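Local coordinates for peptidoglycan recognition protein-LC isoform LCx (Drosophila melanogaster, PDB 2F2L) that probably recognises bacterial peptidoglycan at the cell surface, its extracellular amidase-like domain taking part in binding a monomeric anhydro-muropeptide of the meso-diaminopimelic acid type, at residues A14-D19 with G60-G65; G81-G86 with L128-T133; N26-S31 with T133-Y138. All coordinates share one frame; numbering follows the deposited sequence.

Contact 1: A14-D19 with G60-G65; sequences AKRMLD and GWDHIG. With MLD (glcnac(beta1-4)-murnac(1,6-anhydro)-L-ala-gamma-D-glu-meso-a2pm-D-ala), chain G.
Lys15 lays its side chain along the 60-65 loop; with CG anti to the carbonyl carbon and the chain extended beyond it, CG, CD and CE run past the backbone carbonyls of Trp61 and Asp62 and carry Lys15 NZ out to Trp61 O at 3.0 Å. The ammonium sits above the plane of that carbonyl, 38° out of it, and gives a further hydrogen bond to Met56 O near the end of helix 41-58. The backbone of Lys15 is held as well: its N donates to Asp62 O at 2.8 Å, and Ala14 CA brings a CA-H...O contact of 3.1 Å to Asp62 O. Arg16 CD packs against the Asp62 carboxylate, 3.4 Å from OD2, but the guanidinium is turned 45° to it and no N-H points at the oxygen, so the opposite charges probably attract only loosely. Beyond this, Leu18 reaches in with both methyls, CD2 beside Asp62 CB and CD1 at the edge of the His63 ring in its plane, while Ala14 N lies 4.0 Å above the centre of the same ring. On its ligand side, the 60-65 loop gives Asp62 N to the carboxylate oxygen OBV of MLD at 2.8 Å, nearly straight at 169°, and the Trp61 indole lies with one face under CBP of the diaminopimelate side chain. This is the stem-peptide end of the binding cleft of a peptidoglycan recognition protein.

Contact 2: G81-G86 with L128-T133; sequences GWDYVG and LKKLTT
The loop that leads from strand 76-78 toward strand 97-101 meets the end of helix 112-127 here, just where a Schellman motif with positive phi at Lys129 closes the helix and the chain turns into strand 131-132. Lys130 lies over one face of the Trp82 indole: CB stands 3.4 Å above the ring plane toward the rim, and CG makes a CH-pi contact, 3.7 Å from the centroid of the five-membered ring and 23° off its normal. A bend at chi2 (-63°) turns the rest of the lysine off the indole past Trp82 CB toward the next residue of the loop. There Lys130 NZ meets Asp83 OD1 at 2.7 Å in a salt bridge, on the syn lone pair of that oxygen. Trp82 itself is buried in the amidase-like fold, wedged between the sheet and the helix, with Leu121 of helix 112-127, Ile97 of strand 97-101 and the Phe68 ring around it. From the 128-133 side, Leu131 CG comes within 3.9 Å of Trp82 CZ3, the two side chains crossing at about a right angle, and Leu128 CD1 approaches Trp82 NE1 more loosely at 4.3 Å. Leu131 also packs on Leu122 and Ile97.

Contact 3: N26-S31 with T133-Y138; sequences NRVVIS and TNYRLY. With SO4 (sulfate ion), chain F.
The Tyr138 ring takes Arg27 at its edge: the aliphatic CG of the arginine lies near the ring plane, 3.7 Å from Tyr138 CE2, while the guanidinium is tilted 56° to the ring. With CG anti to the backbone N (chi1 -179°), the arginine chain extends along the edge of the Tyr138 ring before a bend at chi3 turns the guanidinium toward a sulfate, probably from the crystallisation liquor, where NH2 donates to O3. On the other side of the sheet the Tyr135 ring meets Val28 CG2 obliquely through CD1, at 3.9 Å, and stacks with His162 beyond the strand. The Leu137 side chain joins this apolar layer, its CD1 4.0 Å from both Val28 CG1 and Ile30 CG1, with Leu122 of helix 112-127 and Ile157 of helix 151-157 packed against it. Four backbone hydrogen bonds tie the strands, Arg136 N to Asn26 O, Val28 N to Arg136 O, Tyr138 N to Val28 O and Ile30 N to Tyr138 O, following the parallel register Arg27-Arg136, Val28-Leu137, Val29-Tyr138. Beside Asn26, a water donates to Asn134 O and accepts a weak bond from Asn26 ND2. The strand axes are 19° apart in direction, a parallel pairing at the edge of the central mixed sheet of the amidase-like alpha/beta fold, flanked on its Val28 and Leu137 face by helices.

Contact 3 forms a strand pair at one edge of the central sheet, and contact 2 is nested inside the loop it closes. The two share Thr133, have centres about 10 Å apart and touch where Leu131 CD2 packs on Val28 CG2 at 3.7 Å. Contact 1 lies about 17 Å, centre to centre, from contact 2, yet the two meet at Asp19 O and Val85 N, 2.9 Å apart in a probable hydrogen bond. Contacts 1 and 3 do not touch, with nearest atoms about 8 Å apart. Both line the MLD pocket: contact 1 through Trp61 and Asp62, contact 3 through Ser31. In contact 2, by comparison, the Asp83 side chain stands about 14 Å from MLD.

Contact 1: A14-D19 with G60-G65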
loop_
_atom_site.group_PDB
_atom_site.type_symbol
_atom_site.label_atom_id
_atom_site.label_comp_id
_atom_site.label_asym_id
_atom_site.label_seq_id
_atom_site.Cartn_x
_atom_site.Cartn_y
_atom_site.Cartn_z
ATOM N N ALA B 14 21.754 2.139 -4.551
ATOM C CA ALA B 14 21.747 1.334 -3.334
ATOM C C ALA B 14 22.490 2.056 -2.210
ATOM O O ALA B 14 23.377 2.862 -2.469
ATOM C CB ALA B 14 22.391 -0.016 -3.594
ATOM N N LYS B 15 22.105 1.766 -0.969
ATOM C CA LYS B 15 22.702 2.391 0.209
ATOM C C LYS B 15 24.109 1.878 0.437
ATOM O O LYS B 15 24.959 2.575 0.986
ATOM C CB LYS B 15 21.869 2.091 1.456
ATOM C CG LYS B 15 20.515 2.759 1.494
ATOM C CD LYS B 15 19.788 2.377 2.763
ATOM C CE LYS B 15 18.347 2.816 2.723
ATOM N NZ LYS B 15 17.617 2.266 3.903
ATOM N N ARG B 16 24.330 0.633 0.037
ATOM C CA ARG B 16 25.626 -0.007 0.133
ATOM C C ARG B 16 25.709 -1.052 -0.968
ATOM O O ARG B 16 24.743 -1.267 -1.715
ATOM C CB ARG B 16 25.792 -0.656 1.510
ATOM C CG ARG B 16 24.828 -1.807 1.778
ATOM C CD ARG B 16 24.585 -2.029 3.266
ATOM N NE ARG B 16 25.683 -2.730 3.919
ATOM C CZ ARG B 16 25.780 -2.936 5.234
ATOM N NH1 ARG B 16 24.839 -2.499 6.073
ATOM N NH2 ARG B 16 26.831 -3.580 5.715
ATOM N N MET B 17 26.867 -1.688 -1.062
ATOM C CA MET B 17 27.136 -2.698 -2.073
ATOM C C MET B 17 26.257 -3.918 -1.828
ATOM O O MET B 17 26.177 -4.413 -0.705
ATOM C CB MET B 17 28.613 -3.088 -2.004
ATOM C CG MET B 17 29.127 -3.874 -3.193
ATOM S SD MET B 17 30.860 -4.345 -2.966
ATOM C CE MET B 17 31.624 -2.790 -2.472
ATOM N N LEU B 18 25.585 -4.389 -2.875
ATOM C CA LEU B 18 24.704 -5.547 -2.752
ATOM C C LEU B 18 25.465 -6.830 -3.038
ATOM O O LEU B 18 26.498 -6.811 -3.707
ATOM C CB LEU B 18 23.496 -5.407 -3.688
ATOM C CG LEU B 18 22.672 -4.125 -3.505
ATOM C CD1 LEU B 18 21.498 -4.084 -4.455
ATOM C CD2 LEU B 18 22.193 -3.973 -2.055
ATOM N N ASP B 19 24.953 -7.937 -2.505
ATOM C CA ASP B 19 25.503 -9.264 -2.756
ATOM C C ASP B 19 25.264 -9.667 -4.206
ATOM O O ASP B 19 24.170 -9.479 -4.743
ATOM C CB ASP B 19 24.846 -10.318 -1.849
ATOM C CG ASP B 19 25.237 -10.187 -0.387
ATOM O OD1 ASP B 19 26.234 -9.504 -0.066
ATOM O OD2 ASP B 19 24.536 -10.791 0.449
ATOM N N GLY B 60 13.336 -0.086 5.294
ATOM C CA GLY B 60 14.739 0.109 5.607
ATOM C C GLY B 60 15.674 -0.812 4.842
ATOM O O GLY B 60 16.759 -1.105 5.323
ATOM N N TRP B 61 15.277 -1.270 3.653
ATOM C CA TRP B 61 16.172 -2.114 2.831
ATOM C C TRP B 61 17.205 -1.258 2.088
ATOM O O TRP B 61 17.138 -0.016 2.089
ATOM C CB TRP B 61 15.362 -2.989 1.860
ATOM C CG TRP B 61 14.335 -3.858 2.554
ATOM C CD1 TRP B 61 14.338 -4.244 3.872
ATOM C CD2 TRP B 61 13.176 -4.464 1.965
ATOM N NE1 TRP B 61 13.247 -5.030 4.135
ATOM C CE2 TRP B 61 12.515 -5.180 2.984
ATOM C CE3 TRP B 61 12.629 -4.471 0.671
ATOM C CZ2 TRP B 61 11.335 -5.902 2.750
ATOM C CZ3 TRP B 61 11.449 -5.171 0.447
ATOM C CH2 TRP B 61 10.812 -5.875 1.479
ATOM N N ASP B 62 18.162 -1.916 1.451
ATOM C CA ASP B 62 19.302 -1.215 0.838
ATOM C C ASP B 62 19.065 -0.718 -0.608
ATOM O O ASP B 62 19.872 0.028 -1.170
ATOM C CB ASP B 62 20.521 -2.127 0.893
ATOM C CG ASP B 62 21.051 -2.310 2.316
ATOM O OD1 ASP B 62 20.965 -1.352 3.121
ATOM O OD2 ASP B 62 21.586 -3.405 2.607
ATOM N N HIS B 63 17.942 -1.115 -1.188
ATOM C CA HIS B 63 17.579 -0.741 -2.545
ATOM C C HIS B 63 16.131 -1.176 -2.755
ATOM O O HIS B 63 15.545 -1.890 -1.923
ATOM C CB HIS B 63 18.501 -1.463 -3.561
ATOM C CG HIS B 63 18.668 -0.751 -4.870
ATOM N ND1 HIS B 63 17.833 0.263 -5.286
ATOM C CD2 HIS B 63 19.558 -0.937 -5.875
ATOM C CE1 HIS B 63 18.216 0.685 -6.479
ATOM N NE2 HIS B 63 19.264 -0.021 -6.854
ATOM N N ILE B 64 15.547 -0.767 -3.868
ATOM C CA ILE B 64 14.279 -1.350 -4.293
ATOM C C ILE B 64 14.483 -2.876 -4.349
ATOM O O ILE B 64 15.548 -3.369 -4.751
ATOM C CB ILE B 64 13.837 -0.777 -5.638
ATOM C CG1 ILE B 64 12.375 -1.087 -5.915
ATOM C CG2 ILE B 64 14.720 -1.295 -6.784
ATOM C CD1 ILE B 64 11.808 -0.255 -7.026
ATOM N N GLY B 65 13.475 -3.607 -3.900
ATOM C CA GLY B 65 13.597 -5.032 -3.631
ATOM C C GLY B 65 13.600 -5.905 -4.864
ATOM O O GLY B 65 14.173 -6.973 -4.850
HETATM C CAA MLD G . -2.718 -7.956 -2.818
HETATM C CAB MLD G . -1.467 -8.572 -2.211
HETATM O OAC MLD G . -0.620 -9.096 -2.923
HETATM N N2 MLD G . -1.387 -8.479 -0.887
HETATM C C2 MLD G . -0.296 -9.030 -0.090
HETATM C C3 MLD G . -0.935 -9.889 1.005
HETATM O O3 MLD G . -1.730 -10.964 0.468
HETATM C C4 MLD G . 0.117 -10.382 1.993
HETATM O O4 MLD G . -0.576 -10.996 3.065
HETATM C C5 MLD G . 0.914 -9.188 2.530
HETATM C C6 MLD G . 2.101 -9.531 3.448
HETATM O O6 MLD G . 2.585 -8.293 4.045
HETATM O O5 MLD G . 1.508 -8.533 1.412
HETATM C C1 MLD G . 0.526 -7.922 0.542
HETATM O O1 MLD G . 1.204 -7.233 -0.475
HETATM C CA4 MLD G . 1.833 -6.026 0.018
HETATM C CA5 MLD G . 0.901 -4.853 0.323
HETATM O OA5 MLD G . 1.173 -3.648 -0.470
HETATM C CA6 MLD G . 1.398 -4.437 1.664
HETATM O OA6 MLD G . 2.526 -3.635 1.378
HETATM C CA1 MLD G . 2.519 -3.360 -0.054
HETATM C CA2 MLD G . 3.497 -4.335 -0.730
HETATM N NAD MLD G . 4.024 -3.728 -1.971
HETATM C CAE MLD G . 5.316 -3.579 -2.203
HETATM C CAF MLD G . 5.642 -2.920 -3.528
HETATM O OAG MLD G . 6.207 -3.948 -1.437
HETATM C CA3 MLD G . 2.809 -5.650 -1.087
HETATM O OAH MLD G . 3.771 -6.752 -1.240
HETATM C CAI MLD G . 4.112 -7.060 -2.614
HETATM C CAJ MLD G . 3.203 -8.105 -3.218
HETATM C CAL MLD G . 5.561 -7.588 -2.666
HETATM O OAM MLD G . 5.983 -7.962 -3.754
HETATM N N MLD G . 6.288 -7.600 -1.549
HETATM C CA MLD G . 7.687 -8.044 -1.485
HETATM C CB MLD G . 8.533 -6.797 -1.764
HETATM C C MLD G . 7.948 -8.515 -0.044
HETATM O O MLD G . 7.668 -7.782 0.908
HETATM N NAN MLD G . 8.452 -9.743 0.056
HETATM C CAO MLD G . 8.789 -10.423 1.317
HETATM C CAP MLD G . 8.211 -11.875 1.348
HETATM O OBA MLD G . 8.749 -12.646 2.148
HETATM O OAQ MLD G . 7.287 -12.210 0.568
HETATM C CBB MLD G . 10.301 -10.607 1.389
HETATM C CBC MLD G . 11.097 -9.324 1.558
HETATM C CBD MLD G . 12.587 -9.682 1.703
HETATM O OBE MLD G . 13.047 -10.725 1.236
HETATM N NBF MLD G . 13.314 -8.802 2.357
HETATM C CBG MLD G . 14.753 -8.992 2.581
HETATM C CBH MLD G . 14.980 -10.167 3.554
HETATM O OBI MLD G . 14.299 -10.289 4.571
HETATM N NBJ MLD G . 15.920 -11.033 3.182
HETATM C CBK MLD G . 16.313 -12.217 3.978
HETATM C CBL MLD G . 17.820 -12.135 4.243
HETATM C CBM MLD G . 16.023 -13.565 3.283
HETATM O OBO MLD G . 15.963 -13.589 2.026
HETATM O OBN MLD G . 15.887 -14.556 4.043
HETATM C CBP MLD G . 15.341 -7.674 3.114
HETATM C CBQ MLD G . 16.877 -7.645 3.011
HETATM C CBR MLD G . 17.430 -6.272 3.401
HETATM C CBS MLD G . 18.818 -5.996 2.818
HETATM C CBT MLD G . 18.695 -5.734 1.311
HETATM O OBV MLD G . 18.206 -4.643 0.973
HETATM O OBU MLD G . 19.097 -6.622 0.533
HETATM N NBW MLD G . 19.696 -7.147 3.059
#

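Contact 2: G81-G86 with L128-T133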
loop_
_atom_site.group_PDB
_atom_site.type_symbol
_atom_site.label_atom_id
_atom_site.label_comp_id
_atom_site.label_asym_id
_atom_site.label_seq_id
_atom_site.Cartn_x
_atom_site.Cartn_y
_atom_site.Cartn_z
ATOM N N GLY B 81 18.544 -5.360 -11.038
ATOM C CA GLY B 81 19.067 -6.012 -12.255
ATOM C C GLY B 81 19.343 -7.504 -12.090
ATOM O O GLY B 81 18.972 -8.097 -11.073
ATOM N N TRP B 82 20.017 -8.097 -13.086
ATOM C CA TRP B 82 20.287 -9.556 -13.126
ATOM C C TRP B 82 21.311 -10.067 -12.105
ATOM O O TRP B 82 21.242 -11.235 -11.691
ATOM C CB TRP B 82 20.816 -9.990 -14.512
ATOM C CG TRP B 82 19.897 -9.737 -15.663
ATOM C CD1 TRP B 82 20.054 -8.808 -16.651
ATOM C CD2 TRP B 82 18.694 -10.440 -15.965
ATOM N NE1 TRP B 82 19.017 -8.888 -17.547
ATOM C CE2 TRP B 82 18.158 -9.871 -17.138
ATOM C CE3 TRP B 82 18.005 -11.495 -15.352
ATOM C CZ2 TRP B 82 16.962 -10.320 -17.712
ATOM C CZ3 TRP B 82 16.800 -11.929 -15.926
ATOM C CH2 TRP B 82 16.305 -11.346 -17.088
ATOM N N ASP B 83 22.279 -9.216 -11.751
ATOM C CA ASP B 83 23.509 -9.649 -11.084
ATOM C C ASP B 83 23.508 -9.586 -9.558
ATOM O O ASP B 83 24.488 -9.993 -8.944
ATOM C CB ASP B 83 24.690 -8.793 -11.574
ATOM C CG ASP B 83 24.980 -8.965 -13.059
ATOM O OD1 ASP B 83 24.344 -9.791 -13.731
ATOM O OD2 ASP B 83 25.887 -8.274 -13.554
ATOM N N TYR B 84 22.443 -9.071 -8.943
ATOM C CA TYR B 84 22.427 -8.901 -7.494
ATOM C C TYR B 84 21.234 -9.552 -6.840
ATOM O O TYR B 84 20.168 -9.666 -7.432
ATOM C CB TYR B 84 22.485 -7.415 -7.112
ATOM C CG TYR B 84 23.747 -6.787 -7.599
ATOM C CD1 TYR B 84 24.951 -6.989 -6.925
ATOM C CD2 TYR B 84 23.760 -6.042 -8.765
ATOM C CE1 TYR B 84 26.130 -6.431 -7.393
ATOM C CE2 TYR B 84 24.923 -5.488 -9.241
ATOM C CZ TYR B 84 26.099 -5.683 -8.551
ATOM O OH TYR B 84 27.234 -5.118 -9.046
ATOM N N VAL B 85 21.440 -9.951 -5.593
ATOM C CA VAL B 85 20.426 -10.624 -4.798
ATOM C C VAL B 85 19.378 -9.589 -4.377
ATOM O O VAL B 85 19.723 -8.540 -3.852
ATOM C CB VAL B 85 21.035 -11.276 -3.548
ATOM C CG1 VAL B 85 19.964 -11.976 -2.736
ATOM C CG2 VAL B 85 22.175 -12.260 -3.926
ATOM N N GLY B 86 18.110 -9.894 -4.631
ATOM C CA GLY B 86 17.008 -9.018 -4.267
ATOM C C GLY B 86 16.467 -9.169 -2.848
ATOM O O GLY B 86 17.029 -9.862 -2.010
ATOM N N LEU B 128 21.195 -13.785 -22.620
ATOM C CA LEU B 128 22.406 -13.229 -22.020
ATOM C C LEU B 128 23.051 -14.186 -21.019
ATOM O O LEU B 128 24.058 -13.845 -20.411
ATOM C CB LEU B 128 22.084 -11.912 -21.306
ATOM C CG LEU B 128 21.499 -10.780 -22.153
ATOM C CD1 LEU B 128 21.101 -9.625 -21.237
ATOM C CD2 LEU B 128 22.480 -10.328 -23.216
ATOM N N LYS B 129 22.463 -15.366 -20.822
ATOM C CA LYS B 129 22.967 -16.327 -19.837
ATOM C C LYS B 129 22.836 -15.860 -18.384
ATOM O O LYS B 129 23.592 -16.308 -17.518
ATOM C CB LYS B 129 24.432 -16.682 -20.119
ATOM C CG LYS B 129 24.622 -17.949 -20.875
ATOM C CD LYS B 129 24.215 -17.832 -22.320
ATOM C CE LYS B 129 24.974 -18.841 -23.166
ATOM N NZ LYS B 129 24.073 -19.436 -24.185
ATOM N N LYS B 130 21.890 -14.963 -18.112
ATOM C CA LYS B 130 21.593 -14.587 -16.738
ATOM C C LYS B 130 20.683 -15.639 -16.143
ATOM O O LYS B 130 20.737 -15.902 -14.937
ATOM C CB LYS B 130 20.939 -13.207 -16.656
ATOM C CG LYS B 130 21.753 -12.091 -17.298
ATOM C CD LYS B 130 23.104 -11.859 -16.602
ATOM C CE LYS B 130 23.795 -10.638 -17.181
ATOM N NZ LYS B 130 24.898 -10.114 -16.310
ATOM N N LEU B 131 19.854 -16.237 -17.003
ATOM C CA LEU B 131 18.952 -17.315 -16.627
ATOM C C LEU B 131 19.334 -18.595 -17.362
ATOM O O LEU B 131 19.730 -18.550 -18.505
ATOM C CB LEU B 131 17.506 -16.970 -17.009
ATOM C CG LEU B 131 16.771 -15.840 -16.289
ATOM C CD1 LEU B 131 15.400 -15.593 -16.966
ATOM C CD2 LEU B 131 16.592 -16.171 -14.835
ATOM N N THR B 132 19.159 -19.736 -16.707
ATOM C CA THR B 132 19.301 -21.016 -17.371
ATOM C C THR B 132 18.243 -21.160 -18.464
ATOM O O THR B 132 17.173 -20.529 -18.406
ATOM C CB THR B 132 19.109 -22.173 -16.402
ATOM O OG1 THR B 132 17.850 -22.015 -15.734
ATOM C CG2 THR B 132 20.238 -22.227 -15.378
ATOM N N THR B 133 18.562 -22.001 -19.445
ATOM C CA THR B 133 17.652 -22.363 -20.526
ATOM C C THR B 133 16.384 -23.037 -19.978
ATOM O O THR B 133 15.296 -22.841 -20.518
ATOM C CB THR B 133 18.374 -23.303 -21.541
ATOM O OG1 THR B 133 19.432 -22.579 -22.196
ATOM C CG2 THR B 133 17.413 -23.835 -22.586
#

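Contact 3: N26-S31 with T133-Y138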
loop_
_atom_site.group_PDB
_atom_site.type_symbol
_atom_site.label_atom_id
_atom_site.label_comp_id
_atom_site.label_asym_id
_atom_site.label_seq_id
_atom_site.Cartn_x
_atom_site.Cartn_y
_atom_site.Cartn_z
ATOM N N ASN B 26 18.436 -20.056 -12.103
ATOM C CA ASN B 26 17.372 -20.886 -12.664
ATOM C C ASN B 26 16.046 -20.845 -11.912
ATOM O O ASN B 26 15.246 -21.775 -12.011
ATOM C CB ASN B 26 17.863 -22.314 -12.915
ATOM C CG ASN B 26 17.627 -23.222 -11.776
ATOM O OD1 ASN B 26 18.044 -22.944 -10.642
ATOM N ND2 ASN B 26 16.947 -24.340 -12.055
ATOM N N ARG B 27 15.804 -19.735 -11.215
ATOM C CA ARG B 27 14.515 -19.477 -10.558
ATOM C C ARG B 27 14.069 -18.053 -10.853
ATOM O O ARG B 27 14.863 -17.124 -10.732
ATOM C CB ARG B 27 14.656 -19.684 -9.045
ATOM C CG ARG B 27 13.399 -19.482 -8.236
ATOM C CD ARG B 27 13.678 -19.599 -6.717
ATOM N NE ARG B 27 14.412 -20.814 -6.372
ATOM C CZ ARG B 27 15.377 -20.911 -5.448
ATOM N NH1 ARG B 27 15.801 -19.847 -4.757
ATOM N NH2 ARG B 27 15.943 -22.090 -5.228
ATOM N N VAL B 28 12.811 -17.900 -11.265
ATOM C CA VAL B 28 12.166 -16.597 -11.431
ATOM C C VAL B 28 10.900 -16.573 -10.579
ATOM O O VAL B 28 10.136 -17.545 -10.575
ATOM C CB VAL B 28 11.772 -16.319 -12.906
ATOM C CG1 VAL B 28 10.894 -15.052 -13.025
ATOM C CG2 VAL B 28 13.002 -16.184 -13.774
ATOM N N VAL B 29 10.678 -15.457 -9.876
ATOM C CA VAL B 29 9.514 -15.288 -9.014
ATOM C C VAL B 29 8.724 -14.061 -9.460
ATOM O O VAL B 29 9.235 -12.944 -9.460
ATOM C CB VAL B 29 9.924 -15.159 -7.536
ATOM C CG1 VAL B 29 8.683 -15.017 -6.662
ATOM C CG2 VAL B 29 10.739 -16.372 -7.101
ATOM N N ILE B 30 7.489 -14.287 -9.877
ATOM C CA ILE B 30 6.614 -13.210 -10.330
ATOM C C ILE B 30 5.723 -12.683 -9.193
ATOM O O ILE B 30 4.981 -13.443 -8.553
ATOM C CB ILE B 30 5.703 -13.682 -11.503
ATOM C CG1 ILE B 30 6.553 -14.142 -12.701
ATOM C CG2 ILE B 30 4.665 -12.615 -11.871
ATOM C CD1 ILE B 30 7.619 -13.190 -13.166
ATOM N N SER B 31 5.791 -11.370 -8.973
ATOM C CA SER B 31 4.950 -10.686 -7.988
ATOM C C SER B 31 4.135 -9.596 -8.672
ATOM O O SER B 31 4.277 -9.364 -9.876
ATOM C CB SER B 31 5.828 -10.061 -6.892
ATOM O OG SER B 31 6.777 -9.143 -7.447
ATOM N N THR B 133 18.562 -22.001 -19.445
ATOM C CA THR B 133 17.652 -22.363 -20.526
ATOM C C THR B 133 16.384 -23.037 -19.978
ATOM O O THR B 133 15.296 -22.841 -20.518
ATOM C CB THR B 133 18.374 -23.303 -21.541
ATOM O OG1 THR B 133 19.432 -22.579 -22.196
ATOM C CG2 THR B 133 17.413 -23.835 -22.586
ATOM N N ASN B 134 16.517 -23.805 -18.894
ATOM C CA ASN B 134 15.362 -24.475 -18.276
ATOM C C ASN B 134 14.955 -23.903 -16.899
ATOM O O ASN B 134 14.598 -24.658 -15.976
ATOM C CB ASN B 134 15.624 -25.986 -18.185
ATOM C CG ASN B 134 16.909 -26.324 -17.432
ATOM O OD1 ASN B 134 17.730 -25.446 -17.129
ATOM N ND2 ASN B 134 17.093 -27.609 -17.133
ATOM N N TYR B 135 14.982 -22.577 -16.771
ATOM C CA TYR B 135 14.646 -21.921 -15.506
ATOM C C TYR B 135 13.222 -22.249 -15.084
ATOM O O TYR B 135 12.335 -22.416 -15.927
ATOM C CB TYR B 135 14.834 -20.404 -15.593
ATOM C CG TYR B 135 13.822 -19.708 -16.475
ATOM C CD1 TYR B 135 12.571 -19.321 -15.970
ATOM C CD2 TYR B 135 14.101 -19.436 -17.812
ATOM C CE1 TYR B 135 11.626 -18.686 -16.785
ATOM C CE2 TYR B 135 13.163 -18.800 -18.631
ATOM C CZ TYR B 135 11.928 -18.426 -18.107
ATOM O OH TYR B 135 11.001 -17.811 -18.914
ATOM N N ARG B 136 13.023 -22.369 -13.776
ATOM C CA ARG B 136 11.702 -22.597 -13.200
ATOM C C ARG B 136 11.072 -21.252 -12.800
ATOM O O ARG B 136 11.737 -20.403 -12.201
ATOM C CB ARG B 136 11.806 -23.546 -12.000
ATOM C CG ARG B 136 12.276 -24.949 -12.392
ATOM C CD ARG B 136 12.046 -25.964 -11.287
ATOM N NE ARG B 136 12.887 -27.158 -11.428
ATOM C CZ ARG B 136 12.706 -28.301 -10.763
ATOM N NH1 ARG B 136 11.705 -28.435 -9.903
ATOM N NH2 ARG B 136 13.532 -29.325 -10.959
ATOM N N LEU B 137 9.804 -21.058 -13.182
ATOM C CA LEU B 137 9.089 -19.821 -12.883
ATOM C C LEU B 137 7.998 -20.096 -11.856
ATOM O O LEU B 137 7.276 -21.096 -11.973
ATOM C CB LEU B 137 8.496 -19.219 -14.152
ATOM C CG LEU B 137 7.797 -17.868 -13.939
ATOM C CD1 LEU B 137 8.069 -16.923 -15.071
ATOM C CD2 LEU B 137 6.293 -18.065 -13.747
ATOM N N TYR B 138 7.893 -19.211 -10.861
ATOM C CA TYR B 138 6.908 -19.320 -9.789
ATOM C C TYR B 138 6.151 -18.012 -9.570
ATOM O O TYR B 138 6.672 -16.931 -9.812
ATOM C CB TYR B 138 7.576 -19.690 -8.460
ATOM C CG TYR B 138 8.450 -20.918 -8.511
ATOM C CD1 TYR B 138 7.915 -22.191 -8.311
ATOM C CD2 TYR B 138 9.816 -20.806 -8.748
ATOM C CE1 TYR B 138 8.716 -23.306 -8.357
ATOM C CE2 TYR B 138 10.622 -21.916 -8.798
ATOM C CZ TYR B 138 10.076 -23.162 -8.612
ATOM O OH TYR B 138 10.903 -24.265 -8.664
HETATM S S SO4 F . 16.911 -23.045 -1.849
HETATM O O1 SO4 F . 16.493 -22.667 -0.498
HETATM O O2 SO4 F . 17.836 -24.180 -1.800
HETATM O O3 SO4 F . 17.593 -21.913 -2.482
HETATM O O4 SO4 F . 15.731 -23.431 -2.620
HETATM O O HOH W 1 15.361 -26.414 -13.867
#